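PDB 3LEC: NADB-Rossmann Superfamily protein, which probably methylates N1 of adenine 22 in tRNA and binds a zinc ion. Local coordinates for residues 19-24 with 42-47; 4-9 with 35-40; 141-146 with 166-171; 92-97 with 113-118. All blocks are in the same frame, centred on the assembly; numbering follows the deposited sequence.

Interaction 1 (19-24 with 42-47); sequences VPKGAR and MGYCDF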
# COMPACT_ATOMS: atom_id res chain seq x y z
N VAL A 19 7.10 5.36 -7.95
CA VAL A 19 8.15 6.01 -7.16
C VAL A 19 8.81 7.03 -8.07
O VAL A 19 9.22 6.68 -9.19
CB VAL A 19 9.20 4.99 -6.65
CG1 VAL A 19 10.27 5.68 -5.79
CG2 VAL A 19 8.51 3.90 -5.84
N PRO A 20 8.84 8.30 -7.63
CA PRO A 20 9.38 9.36 -8.46
C PRO A 20 10.85 9.10 -8.77
O PRO A 20 11.58 8.61 -7.91
CB PRO A 20 9.28 10.59 -7.54
CG PRO A 20 8.15 10.30 -6.65
CD PRO A 20 8.34 8.82 -6.35
N LYS A 21 11.27 9.45 -9.99
CA LYS A 21 12.69 9.42 -10.34
C LYS A 21 13.53 10.24 -9.36
O LYS A 21 13.15 11.35 -8.98
CB LYS A 21 12.90 9.98 -11.75
CG LYS A 21 12.15 9.25 -12.82
CD LYS A 21 12.81 7.91 -13.11
CE LYS A 21 12.35 7.37 -14.44
NZ LYS A 21 12.67 5.94 -14.48
N GLY A 22 14.66 9.68 -8.96
CA GLY A 22 15.60 10.38 -8.07
C GLY A 22 15.17 10.34 -6.60
O GLY A 22 15.82 10.96 -5.75
N ALA A 23 14.08 9.62 -6.29
CA ALA A 23 13.60 9.55 -4.90
C ALA A 23 14.65 9.01 -3.94
O ALA A 23 15.54 8.24 -4.32
CB ALA A 23 12.30 8.70 -4.78
N ARG A 24 14.53 9.45 -2.70
CA ARG A 24 15.27 8.88 -1.58
C ARG A 24 14.16 8.23 -0.77
O ARG A 24 13.28 8.91 -0.27
CB ARG A 24 15.98 9.98 -0.82
CG ARG A 24 16.96 10.75 -1.67
CD ARG A 24 17.69 11.85 -0.87
NE ARG A 24 18.39 11.32 0.32
CZ ARG A 24 19.62 10.80 0.32
NH1 ARG A 24 20.34 10.75 -0.79
NH2 ARG A 24 20.13 10.35 1.46
N MSE A 42 18.70 0.15 -11.17
CA MSE A 42 18.32 0.77 -12.45
C MSE A 42 18.67 2.26 -12.44
O MSE A 42 18.46 2.96 -13.44
CB MSE A 42 16.83 0.61 -12.75
CG MSE A 42 16.30 -0.82 -12.73
SE MSE A 42 17.00 -1.89 -14.19
CE MSE A 42 15.72 -1.29 -15.57
N GLY A 43 19.20 2.74 -11.32
CA GLY A 43 19.48 4.16 -11.12
C GLY A 43 18.24 5.04 -11.02
O GLY A 43 18.36 6.27 -11.11
N TYR A 44 17.07 4.44 -10.82
CA TYR A 44 15.80 5.19 -10.77
C TYR A 44 15.57 5.95 -9.47
O TYR A 44 14.70 6.85 -9.40
CB TYR A 44 14.61 4.27 -11.00
CG TYR A 44 14.53 3.63 -12.38
CD1 TYR A 44 15.16 4.20 -13.48
CD2 TYR A 44 13.77 2.47 -12.58
CE1 TYR A 44 15.07 3.62 -14.74
CE2 TYR A 44 13.68 1.89 -13.82
CZ TYR A 44 14.32 2.47 -14.90
OH TYR A 44 14.22 1.91 -16.15
N CYS A 45 16.28 5.56 -8.42
CA CYS A 45 16.27 6.30 -7.18
C CYS A 45 17.69 6.61 -6.78
O CYS A 45 18.62 5.96 -7.24
CB CYS A 45 15.57 5.54 -6.05
SG CYS A 45 13.79 5.39 -6.29
N ASP A 46 17.85 7.58 -5.88
CA ASP A 46 19.16 8.02 -5.45
C ASP A 46 19.67 7.26 -4.23
O ASP A 46 20.88 7.11 -4.08
CB ASP A 46 19.11 9.51 -5.14
CG ASP A 46 19.20 10.37 -6.39
OD1 ASP A 46 19.28 9.81 -7.51
OD2 ASP A 46 19.22 11.62 -6.24
N PHE A 47 18.75 6.80 -3.38
CA PHE A 47 19.07 6.23 -2.07
C PHE A 47 17.84 5.53 -1.52
O PHE A 47 16.70 5.96 -1.78
CB PHE A 47 19.53 7.33 -1.09
CG PHE A 47 19.72 6.88 0.33
CD1 PHE A 47 20.80 6.10 0.69
CD2 PHE A 47 18.82 7.28 1.33
CE1 PHE A 47 20.98 5.70 2.02
CE2 PHE A 47 18.98 6.89 2.63
CZ PHE A 47 20.07 6.10 2.98
O HOH W 1 12.04 5.83 -9.70
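C45 is pressed into the inner side of V19 and A23, and this is the close-packed half of the contact. Its SG lies 3.6 Å from V19 CG1, while C45 CB sits 3.2 Å from A23 O. The sulfur stands anti to its carbonyl carbon (chi1 -70°), which puts it in the buried layer where V19 and C45 meet L39 of helix 34-41. The backbones are stitched by two bonds: G22 N gives its hydrogen to Y44 O from above the carbonyl plane at 2.9 Å, and D46 N reaches A23 O at the same 2.9 Å. A water bridges V19 O and Y44 O. Here the first two strands of a Rossmann-like sheet, 23-28 and 45-52, begin to run parallel, joined through helix 34-41 as a beta-alpha-beta crossover; a type II turn from P20 to A23 leads the chain in. A close stack marks the other end of the contact: the guanidinium of R24 lies nearly parallel to the F47 ring, planes 11° apart, and F47 CD2 rests over its face, 3.3 Å from R24 NH2. The same NH2 is hydrogen-bonded to D89 O. Toward solvent, where K21 and D46 are exposed, packing is looser and polar. K21, bent at chi2 (-74°), brings NZ over one face of the Y44 ring, 3.5 Å from its centroid, a cation-pi contact; CB of selenomethionine M42 covers the opposite face.

Interaction 2 (4-9 with 35-40); sequences MDLQLS and LPIFLL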
# COMPACT_ATOMS: atom_id res chain seq x y z
N MSE A 4 22.67 -9.64 -12.46
CA MSE A 4 22.10 -9.36 -11.14
C MSE A 4 20.84 -8.48 -11.18
O MSE A 4 20.23 -8.23 -10.14
CB MSE A 4 23.13 -8.76 -10.19
CG MSE A 4 24.31 -9.67 -9.87
SE MSE A 4 23.78 -11.32 -8.92
CE MSE A 4 23.12 -10.56 -7.25
N ASP A 5 20.44 -8.02 -12.35
CA ASP A 5 19.16 -7.30 -12.44
C ASP A 5 18.01 -8.22 -12.01
O ASP A 5 17.94 -9.38 -12.42
CB ASP A 5 18.94 -6.75 -13.85
CG ASP A 5 19.81 -5.55 -14.14
OD1 ASP A 5 20.45 -4.99 -13.21
OD2 ASP A 5 19.84 -5.15 -15.32
N LEU A 6 17.13 -7.70 -11.17
CA LEU A 6 16.00 -8.49 -10.74
C LEU A 6 14.73 -8.01 -11.40
O LEU A 6 14.59 -6.83 -11.77
CB LEU A 6 15.89 -8.57 -9.21
CG LEU A 6 15.68 -7.42 -8.25
CD1 LEU A 6 14.25 -6.87 -8.32
CD2 LEU A 6 15.94 -7.98 -6.86
N GLN A 7 13.82 -8.97 -11.58
CA GLN A 7 12.51 -8.73 -12.14
C GLN A 7 11.54 -8.82 -10.98
O GLN A 7 11.44 -9.87 -10.32
CB GLN A 7 12.15 -9.77 -13.21
CG GLN A 7 13.00 -9.70 -14.50
CD GLN A 7 12.56 -10.67 -15.62
OE1 GLN A 7 11.83 -11.64 -15.40
NE2 GLN A 7 13.04 -10.41 -16.83
N LEU A 8 10.83 -7.72 -10.72
CA LEU A 8 9.84 -7.65 -9.64
C LEU A 8 8.55 -8.39 -10.01
O LEU A 8 8.19 -8.49 -11.18
CB LEU A 8 9.49 -6.20 -9.32
CG LEU A 8 10.59 -5.34 -8.65
CD1 LEU A 8 10.07 -3.93 -8.54
CD2 LEU A 8 10.95 -5.88 -7.27
N SER A 9 7.85 -8.86 -8.98
CA SER A 9 6.48 -9.35 -9.15
C SER A 9 5.62 -8.21 -9.73
O SER A 9 6.01 -7.05 -9.62
CB SER A 9 5.95 -9.82 -7.78
OG SER A 9 5.91 -8.74 -6.83
N LEU A 35 12.33 -4.40 -3.87
CA LEU A 35 11.93 -3.12 -4.43
C LEU A 35 13.06 -2.07 -4.34
O LEU A 35 13.43 -1.49 -5.36
CB LEU A 35 10.63 -2.67 -3.78
CG LEU A 35 10.18 -1.24 -4.13
CD1 LEU A 35 9.91 -1.13 -5.61
CD2 LEU A 35 8.96 -0.83 -3.29
N PRO A 36 13.67 -1.86 -3.15
CA PRO A 36 14.83 -0.95 -3.18
C PRO A 36 15.97 -1.41 -4.13
O PRO A 36 16.56 -0.57 -4.81
CB PRO A 36 15.31 -0.94 -1.71
CG PRO A 36 14.19 -1.36 -0.91
CD PRO A 36 13.28 -2.23 -1.78
N ILE A 37 16.25 -2.72 -4.21
CA ILE A 37 17.30 -3.19 -5.13
C ILE A 37 16.95 -2.89 -6.59
O ILE A 37 17.81 -2.46 -7.35
CB ILE A 37 17.63 -4.72 -4.93
CG1 ILE A 37 18.36 -4.93 -3.60
CG2 ILE A 37 18.48 -5.28 -6.09
CD1 ILE A 37 18.24 -6.33 -3.05
N PHE A 38 15.71 -3.12 -6.97
CA PHE A 38 15.29 -2.83 -8.33
C PHE A 38 15.55 -1.36 -8.64
O PHE A 38 16.17 -1.03 -9.66
CB PHE A 38 13.81 -3.13 -8.54
CG PHE A 38 13.34 -2.71 -9.90
CD1 PHE A 38 13.79 -3.38 -11.04
CD2 PHE A 38 12.53 -1.58 -10.05
CE1 PHE A 38 13.41 -2.97 -12.33
CE2 PHE A 38 12.12 -1.16 -11.33
CZ PHE A 38 12.56 -1.84 -12.47
N LEU A 39 15.10 -0.50 -7.74
CA LEU A 39 15.10 0.94 -8.00
C LEU A 39 16.52 1.47 -8.04
O LEU A 39 16.82 2.33 -8.87
CB LEU A 39 14.29 1.67 -6.94
CG LEU A 39 12.78 1.41 -7.05
CD1 LEU A 39 12.07 2.12 -5.91
CD2 LEU A 39 12.24 1.84 -8.45
N LEU A 40 17.38 0.95 -7.15
CA LEU A 40 18.79 1.37 -7.12
C LEU A 40 19.64 0.78 -8.24
O LEU A 40 20.50 1.48 -8.78
CB LEU A 40 19.43 1.09 -5.74
CG LEU A 40 19.37 2.25 -4.74
CD1 LEU A 40 20.07 3.51 -5.30
CD2 LEU A 40 17.93 2.60 -4.31
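This is apolar packing of a loop against a helix: L6 and L8, in the extended chain just before helix 10-16, lie on I37, F38 and L35 of helix 34-41, near the edge of the fold. The two leucines work from different places. L6 has its CG wedged between backbone N and carbonyl carbon (chi1 62°), and this unusual setting drops both methyls onto the helix: CD2 meets I37 CG2 at 3.8 Å, the two side chains crossing at about a right angle, while CD1 touches F38 CB, also at 3.8 Å. The main chain helps too, since L6 O sits at the edge of the F38 ring, 3.6 Å from F38 CD1. L8 points straight at the helix. Its CD1 approaches F38 CD2 obliquely at 3.7 Å and reaches L35 CD1 at 4.1 Å, filling the angle between the ring and the first turn. Polar support comes from beside the contact, where L6 N is hydrogen-bonded to Q41 OE1; L8 also touches Q13 and A16 of helix 10-16. The covered helix is the one that follows the first strand of the sheet, 23-28, a Rossmann-like arrangement, consistent with a class I methyltransferase.

Interaction 3 (141-146 with 166-171); sequences FEIVAE and MNLTAK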
# COMPACT_ATOMS: atom_id res chain seq x y z
N PHE A 141 -3.88 13.87 4.22
CA PHE A 141 -3.31 13.21 3.04
C PHE A 141 -4.32 13.09 1.92
O PHE A 141 -5.53 13.06 2.16
CB PHE A 141 -2.70 11.86 3.41
CG PHE A 141 -1.55 11.98 4.36
CD1 PHE A 141 -0.29 12.27 3.87
CD2 PHE A 141 -1.74 11.83 5.74
CE1 PHE A 141 0.81 12.43 4.75
CE2 PHE A 141 -0.65 11.97 6.63
CZ PHE A 141 0.62 12.28 6.13
N GLU A 142 -3.81 13.07 0.69
CA GLU A 142 -4.63 13.02 -0.50
C GLU A 142 -4.15 11.91 -1.44
O GLU A 142 -2.96 11.79 -1.73
CB GLU A 142 -4.64 14.39 -1.21
CG GLU A 142 -5.36 14.39 -2.55
CD GLU A 142 -5.51 15.79 -3.14
OE1 GLU A 142 -6.65 16.13 -3.53
OE2 GLU A 142 -4.51 16.53 -3.24
N ILE A 143 -5.08 11.08 -1.89
CA ILE A 143 -4.80 10.07 -2.90
C ILE A 143 -4.77 10.77 -4.25
O ILE A 143 -5.73 11.48 -4.60
CB ILE A 143 -5.90 8.99 -2.91
CG1 ILE A 143 -5.93 8.27 -1.55
CG2 ILE A 143 -5.66 8.01 -4.07
CD1 ILE A 143 -7.24 7.52 -1.29
N VAL A 144 -3.69 10.59 -5.01
CA VAL A 144 -3.52 11.24 -6.33
C VAL A 144 -3.51 10.28 -7.50
O VAL A 144 -3.62 10.71 -8.65
CB VAL A 144 -2.26 12.13 -6.38
CG1 VAL A 144 -2.38 13.26 -5.43
CG2 VAL A 144 -0.97 11.30 -6.11
N ALA A 145 -3.37 8.99 -7.20
CA ALA A 145 -3.56 7.92 -8.16
C ALA A 145 -3.84 6.60 -7.42
O ALA A 145 -3.42 6.41 -6.26
CB ALA A 145 -2.32 7.77 -9.08
N GLU A 146 -4.58 5.71 -8.09
CA GLU A 146 -4.79 4.34 -7.61
C GLU A 146 -4.66 3.32 -8.75
O GLU A 146 -4.94 3.63 -9.90
CB GLU A 146 -6.15 4.16 -6.92
CG GLU A 146 -6.40 5.09 -5.75
CD GLU A 146 -7.79 4.92 -5.18
OE1 GLU A 146 -8.77 5.04 -5.96
OE2 GLU A 146 -7.90 4.68 -3.95
N MSE A 166 -8.33 16.22 1.66
CA MSE A 166 -9.18 15.42 0.78
C MSE A 166 -10.45 15.09 1.53
O MSE A 166 -10.40 14.74 2.70
CB MSE A 166 -8.44 14.12 0.42
CG MSE A 166 -9.33 13.06 -0.22
SE MSE A 166 -8.30 11.44 -0.70
CE MSE A 166 -8.03 10.67 1.07
N ASN A 167 -11.59 15.22 0.87
CA ASN A 167 -12.83 14.74 1.43
C ASN A 167 -13.28 13.59 0.55
O ASN A 167 -13.25 13.71 -0.68
CB ASN A 167 -13.92 15.81 1.42
CG ASN A 167 -13.60 16.99 2.31
OD1 ASN A 167 -12.81 16.90 3.24
ND2 ASN A 167 -14.23 18.12 2.01
N LEU A 168 -13.62 12.47 1.17
CA LEU A 168 -14.13 11.32 0.41
C LEU A 168 -15.52 10.89 0.88
O LEU A 168 -15.78 10.91 2.08
CB LEU A 168 -13.16 10.13 0.48
CG LEU A 168 -11.79 10.17 -0.19
CD1 LEU A 168 -11.13 8.79 -0.06
CD2 LEU A 168 -11.87 10.59 -1.66
N THR A 169 -16.37 10.51 -0.08
CA THR A 169 -17.69 9.92 0.21
C THR A 169 -17.50 8.49 0.71
O THR A 169 -16.44 7.87 0.50
CB THR A 169 -18.59 9.88 -1.06
OG1 THR A 169 -17.98 9.08 -2.07
CG2 THR A 169 -18.82 11.28 -1.63
N ALA A 170 -18.53 7.95 1.38
CA ALA A 170 -18.51 6.56 1.80
C ALA A 170 -18.15 5.66 0.62
O ALA A 170 -17.34 4.76 0.79
CB ALA A 170 -19.82 6.12 2.45
N LYS A 171 -18.72 5.93 -0.56
CA LYS A 171 -18.43 5.12 -1.75
C LYS A 171 -16.95 5.21 -2.14
O LYS A 171 -16.32 4.20 -2.43
CB LYS A 171 -19.29 5.54 -2.95
CG LYS A 171 -20.67 4.96 -2.94
CD LYS A 171 -21.16 4.71 -4.35
CE LYS A 171 -22.64 4.35 -4.35
NZ LYS A 171 -23.32 4.93 -5.56
O HOH W 2 -7.16 14.89 3.86
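The selenium of M166, a selenomethionine, rests 3.5 Å from I143 N, a buried main-chain nitrogen that has no polar partner in the model. Strand 141-150 is the outermost of the sheet at this end, and a side chain rather than another strand covers that nitrogen. M166 reaches it with CG anti to the backbone N (chi1 166°) and an extended chain bent only at the last torsion. The bend swings the CE methyl to 3.6 Å from F141 O and to 4.0 Å from I143 CD1. Nearer the main chain, M166 CB lies 4.1 Å from E142 CB. I143 CD1 touches L168 CD1, though loosely, at 4.3 Å. A water ties the backbones, accepting from M166 N at 2.8 Å and reaching F141 O. D140 and H165, just before the two segments, both bind the zinc ion, about 8 Å from the M166 side chain, so the contact follows on from the zinc ligands without touching the metal. On its other edge the strand pairs with 155-163, with a beta bulge where V144 and A145 face V160; helix 129-138 meets M166 through A137 and I143 through R133, and helix 177-182 adds F178 against I143 and P177 against L168.

Interaction 4 (92-97 with 113-118); sequences DTITIC and DKLQHV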
# COMPACT_ATOMS: atom_id res chain seq x y z
N ASP A 92 12.20 11.42 0.92
CA ASP A 92 11.08 12.14 0.35
C ASP A 92 9.95 11.18 -0.02
O ASP A 92 8.84 11.62 -0.31
CB ASP A 92 11.51 12.95 -0.87
CG ASP A 92 12.30 12.13 -1.88
OD1 ASP A 92 13.48 12.45 -2.10
OD2 ASP A 92 11.76 11.17 -2.46
N THR A 93 10.22 9.87 -0.01
CA THR A 93 9.21 8.88 -0.39
C THR A 93 9.21 7.66 0.54
O THR A 93 10.27 7.13 0.88
CB THR A 93 9.42 8.35 -1.83
OG1 THR A 93 9.56 9.44 -2.75
CG2 THR A 93 8.26 7.47 -2.27
N ILE A 94 8.02 7.19 0.90
CA ILE A 94 7.85 6.01 1.75
C ILE A 94 6.94 5.01 1.03
O ILE A 94 5.91 5.39 0.48
CB ILE A 94 7.28 6.39 3.12
CG1 ILE A 94 8.28 7.30 3.88
CG2 ILE A 94 6.92 5.14 3.97
CD1 ILE A 94 7.76 7.78 5.25
N THR A 95 7.36 3.75 0.99
CA THR A 95 6.49 2.68 0.49
C THR A 95 6.16 1.73 1.66
O THR A 95 7.02 1.43 2.49
CB THR A 95 7.14 1.90 -0.67
OG1 THR A 95 8.47 1.49 -0.32
CG2 THR A 95 7.20 2.75 -1.96
N ILE A 96 4.91 1.29 1.73
CA ILE A 96 4.52 0.25 2.70
C ILE A 96 3.62 -0.73 1.97
O ILE A 96 2.55 -0.34 1.52
CB ILE A 96 3.78 0.81 3.95
CG1 ILE A 96 4.50 2.03 4.54
CG2 ILE A 96 3.62 -0.30 5.00
CD1 ILE A 96 3.69 2.78 5.60
N CYS A 97 4.07 -1.98 1.84
CA CYS A 97 3.33 -2.97 1.03
C CYS A 97 3.11 -4.25 1.80
O CYS A 97 3.79 -4.49 2.79
CB CYS A 97 4.09 -3.32 -0.25
SG CYS A 97 4.77 -1.90 -1.15
N ASP A 113 4.13 12.43 12.95
CA ASP A 113 5.03 13.60 12.91
C ASP A 113 6.18 13.42 11.91
O ASP A 113 6.63 14.39 11.28
CB ASP A 113 5.59 13.89 14.32
CG ASP A 113 4.52 14.47 15.28
OD1 ASP A 113 3.41 14.82 14.82
OD2 ASP A 113 4.80 14.57 16.49
N LYS A 114 6.66 12.19 11.76
CA LYS A 114 7.76 11.90 10.83
C LYS A 114 7.41 12.08 9.34
O LYS A 114 8.29 12.12 8.48
CB LYS A 114 8.34 10.51 11.11
CG LYS A 114 8.83 10.37 12.54
CD LYS A 114 9.90 9.30 12.68
CE LYS A 114 11.23 9.78 12.12
NZ LYS A 114 12.36 9.09 12.78
N LEU A 115 6.13 12.19 9.03
CA LEU A 115 5.70 12.29 7.66
C LEU A 115 5.75 13.74 7.18
O LEU A 115 5.56 14.02 6.00
CB LEU A 115 4.27 11.73 7.52
CG LEU A 115 4.12 10.25 7.88
CD1 LEU A 115 2.66 9.85 7.94
CD2 LEU A 115 4.86 9.39 6.87
N GLN A 116 6.02 14.66 8.11
CA GLN A 116 5.91 16.09 7.82
C GLN A 116 6.73 16.49 6.59
O GLN A 116 6.28 17.30 5.79
CB GLN A 116 6.30 16.93 9.04
N HIS A 117 7.91 15.90 6.43
CA HIS A 117 8.78 16.21 5.29
C HIS A 117 8.78 15.15 4.16
O HIS A 117 9.55 15.26 3.20
CB HIS A 117 10.20 16.60 5.76
CG HIS A 117 10.22 17.86 6.56
ND1 HIS A 117 9.92 19.09 6.02
CD2 HIS A 117 10.45 18.08 7.88
CE1 HIS A 117 9.98 20.02 6.96
NE2 HIS A 117 10.29 19.42 8.10
N VAL A 118 7.88 14.16 4.24
CA VAL A 118 7.77 13.15 3.19
C VAL A 118 6.80 13.65 2.12
O VAL A 118 5.70 14.06 2.47
CB VAL A 118 7.37 11.79 3.80
CG1 VAL A 118 7.18 10.72 2.76
CG2 VAL A 118 8.43 11.38 4.80
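D92 meets V118 through its main chain, D92 O lying 3.6 Å from V118 CG1, while its flat carboxylate is turned away from that valine. T93 OG1 donates to the anti lone pair of D92 OD2, 2.8 Å away, and with the A23 methyl it lies at the carboxylate edge beside OD2, whereas R24 N reaches OD1 from off the plane. The H117 imidazole leads away from the strand, and that residue's main chain comes near D92.

The rest is aliphatic. I94 points at the incoming loop, and with CG1 anti to its carbonyl carbon (chi1 -64°) and an extended chi2 it pushes CD1 into the notch between L115 and V118. That methyl touches L115 CD2 at 3.7 Å and V118 CG2 also at 3.7 Å; both side chains cross I94 at about a right angle. V118 straddles the start of the strand with its two branches, CG1 against D92 O and I94 CG1, the latter 3.8 Å away, and V118 CG2 against I94 CD1. A type I turn from L115 to V118, closed by V118 N to L115 O at 2.9 Å, sets the two hydrophobic residues side by side. They follow helix 101-110, so the contact packs the return of a beta-alpha-beta unit, strands 93-99 and 120-125, onto its first strand. F85 touches both I94 and V118, and L108 touches L115. The chemistry implies a division of labour: dispersion between aliphatic branches joins the segments, while the polar groups of D92 and T93 pair with each other, with strand 23-28 and, from the D92 backbone, with K119 and T120.

From the N terminus, the loop 4-9 opens interaction 2, and 19-24 opens interaction 1; 35-40 closes interaction 2, and 42-47 then closes interaction 1, so the two loops cross. They share helix 34-41, whose L39 and L40 pack on Y44, C45 and D46, and bind the N-terminal loop and the first two strands to it. Interaction 4 follows in series, closing the loop over helix 101-110; R24 O, probably hydrogen-bonded to D92 N and T93 N, joins it to interaction 1 across neighbouring strands. Interaction 3 closes last, around the hairpin of strands 141-150 and 155-163. It touches interaction 4 where F141 meets L115, linking the zinc-side edge to the middle of the sheet.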